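Local coordinates for phenylacetic acid degradation-related protein (Silicibacter sp., PDB 2QWZ) that probably hydrolyses acyl-thioesters as a hotdog-fold thioesterase, perhaps in phenylacetic acid degradation, at residues A[101-106]-A[149-154]. Residues are numbered along the deposited sequence; the frame is centred on the assembly and turned at random.
Sequences TNASLD and STMTYS
Selenomethionine Met151 lays its bent end over Ala103, atom SE resting 3.5 Å from Ala103 CB, while its CE comes within 3.7 Å of Asn102 O. On the same face of the sheet, where Phe77 of helix 73-92 packs on Ala103 and Leu105, Ser149 reaches across to the neighbouring strand. Its OG, held anti to its own backbone N (chi1 -178°), donates a short 2.6 Å bond to Ser104 O, which also accepts from Thr150 N at 3.0 Å. With an alanine in place of Ser149, Ser104 O would probably keep just the backbone donor of this pair, and the contact of OG with Leu105 CG would be lost. The return bond, Ser104 N to Thr150 O, is nearly straight (169° at the hydrogen).

On the other face, one water bridges Asn102 OD1 (2.5 Å) and Thr152 OG1 (2.6 Å), joining two side chains that do not bond directly. Thr150 OG1 on this face is instead bonded to Arg148. Strand 101-106 also pairs with an antiparallel strand of a second subunit, continuing the sheet across the interface.

Farther along, Thr152 O receives both Thr101 N and Asn102 N from one side of its carbonyl plane, the latter at 3.3 Å. Thr101 and Asn102, both opposite Thr152, make a classic beta bulge within the antiparallel sheet that, with helix 73-92 against it, forms the hotdog fold of the thioesterase superfamily.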
loop_
_atom_site.group_PDB
_atom_site.type_symbol
_atom_site.label_atom_id
_atom_site.label_comp_id
_atom_site.label_asym_id
_atom_site.label_seq_id
_atom_site.Cartn_x
_atom_site.Cartn_y
_atom_site.Cartn_z
ATOM N N THR A 101 -2.808 5.417 10.800
ATOM C CA THR A 101 -2.006 6.242 9.887
ATOM C C THR A 101 -1.977 5.688 8.472
ATOM O O THR A 101 -1.843 6.452 7.500
ATOM C CB THR A 101 -0.573 6.317 10.347
ATOM O OG1 THR A 101 -0.033 4.996 10.349
ATOM C CG2 THR A 101 -0.466 6.962 11.793
ATOM N N ASN A 102 -2.046 4.368 8.343
ATOM C CA ASN A 102 -2.082 3.774 7.008
ATOM C C ASN A 102 -2.914 2.551 6.976
ATOM O O ASN A 102 -2.979 1.816 7.963
ATOM C CB ASN A 102 -0.675 3.436 6.499
ATOM C CG ASN A 102 -0.707 2.642 5.179
ATOM O OD1 ASN A 102 -0.296 1.492 5.155
ATOM N ND2 ASN A 102 -1.186 3.268 4.085
ATOM N N ALA A 103 -3.547 2.324 5.817
ATOM C CA ALA A 103 -4.310 1.110 5.537
ATOM C C ALA A 103 -4.115 0.692 4.093
ATOM O O ALA A 103 -4.193 1.520 3.177
ATOM C CB ALA A 103 -5.812 1.371 5.731
ATOM N N SER A 104 -3.901 -0.599 3.870
ATOM C CA SER A 104 -3.879 -1.103 2.534
ATOM C C SER A 104 -4.756 -2.330 2.480
ATOM O O SER A 104 -4.921 -3.063 3.480
ATOM C CB SER A 104 -2.453 -1.380 2.068
ATOM O OG SER A 104 -1.948 -2.551 2.657
ATOM N N LEU A 105 -5.379 -2.526 1.341
ATOM C CA LEU A 105 -6.333 -3.601 1.167
ATOM C C LEU A 105 -6.233 -4.134 -0.235
ATOM O O LEU A 105 -6.196 -3.346 -1.173
ATOM C CB LEU A 105 -7.766 -3.098 1.372
ATOM C CG LEU A 105 -8.299 -2.774 2.778
ATOM C CD1 LEU A 105 -8.222 -1.284 3.074
ATOM C CD2 LEU A 105 -9.734 -3.289 2.898
ATOM N N ASP A 106 -6.177 -5.459 -0.364
ATOM C CA ASP A 106 -6.271 -6.139 -1.643
ATOM C C ASP A 106 -7.571 -6.943 -1.707
ATOM O O ASP A 106 -7.856 -7.744 -0.839
ATOM C CB ASP A 106 -5.027 -7.026 -1.833
ATOM C CG ASP A 106 -3.759 -6.224 -1.779
ATOM O OD1 ASP A 106 -3.404 -5.565 -2.794
ATOM O OD2 ASP A 106 -3.133 -6.194 -0.699
ATOM N N SER A 149 -5.380 -7.427 4.069
ATOM C CA SER A 149 -5.113 -6.038 4.464
ATOM C C SER A 149 -3.988 -5.921 5.443
ATOM O O SER A 149 -3.702 -6.872 6.126
ATOM C CB SER A 149 -6.371 -5.420 5.105
ATOM O OG SER A 149 -6.179 -4.082 5.465
ATOM N N THR A 150 -3.362 -4.731 5.484
ATOM C CA THR A 150 -2.344 -4.370 6.421
ATOM C C THR A 150 -2.800 -3.054 7.011
ATOM O O THR A 150 -3.247 -2.158 6.283
ATOM C CB THR A 150 -0.967 -4.136 5.754
ATOM O OG1 THR A 150 -0.612 -5.288 4.968
ATOM C CG2 THR A 150 0.090 -3.936 6.776
HETATM N N MSE A 151 -2.780 -2.976 8.318
HETATM C CA MSE A 151 -3.154 -1.755 8.996
HETATM C C MSE A 151 -2.021 -1.395 9.846
HETATM O O MSE A 151 -1.468 -2.282 10.499
HETATM C CB MSE A 151 -4.351 -1.965 9.914
HETATM C CG MSE A 151 -5.666 -2.326 9.229
HETATM SE SE MSE A 151 -6.553 -0.998 8.205
HETATM C CE MSE A 151 -6.153 0.588 9.387
ATOM N N THR A 152 -1.737 -0.083 9.900
ATOM C CA THR A 152 -0.707 0.522 10.729
ATOM C C THR A 152 -1.311 1.689 11.536
ATOM O O THR A 152 -2.119 2.463 11.004
ATOM C CB THR A 152 0.415 1.099 9.823
ATOM O OG1 THR A 152 0.907 0.084 8.943
ATOM C CG2 THR A 152 1.534 1.608 10.588
ATOM N N TYR A 153 -0.863 1.824 12.794
ATOM C CA TYR A 153 -1.387 2.766 13.762
ATOM C C TYR A 153 -0.262 3.530 14.417
ATOM O O TYR A 153 0.769 2.964 14.748
ATOM C CB TYR A 153 -2.184 2.038 14.880
ATOM C CG TYR A 153 -3.312 1.263 14.309
ATOM C CD1 TYR A 153 -3.117 -0.006 13.820
ATOM C CD2 TYR A 153 -4.580 1.813 14.228
ATOM C CE1 TYR A 153 -4.148 -0.699 13.234
ATOM C CE2 TYR A 153 -5.626 1.101 13.691
ATOM C CZ TYR A 153 -5.398 -0.127 13.170
ATOM O OH TYR A 153 -6.436 -0.792 12.598
ATOM N N SER A 154 -0.478 4.815 14.615
ATOM C CA SER A 154 0.418 5.626 15.403
ATOM C C SER A 154 0.009 5.501 16.852
ATOM O O SER A 154 -1.164 5.621 17.167
ATOM C CB SER A 154 0.354 7.086 14.961
ATOM O OG SER A 154 0.650 7.941 16.046
HETATM O O HOH W 1 -0.350 -0.448 6.716
#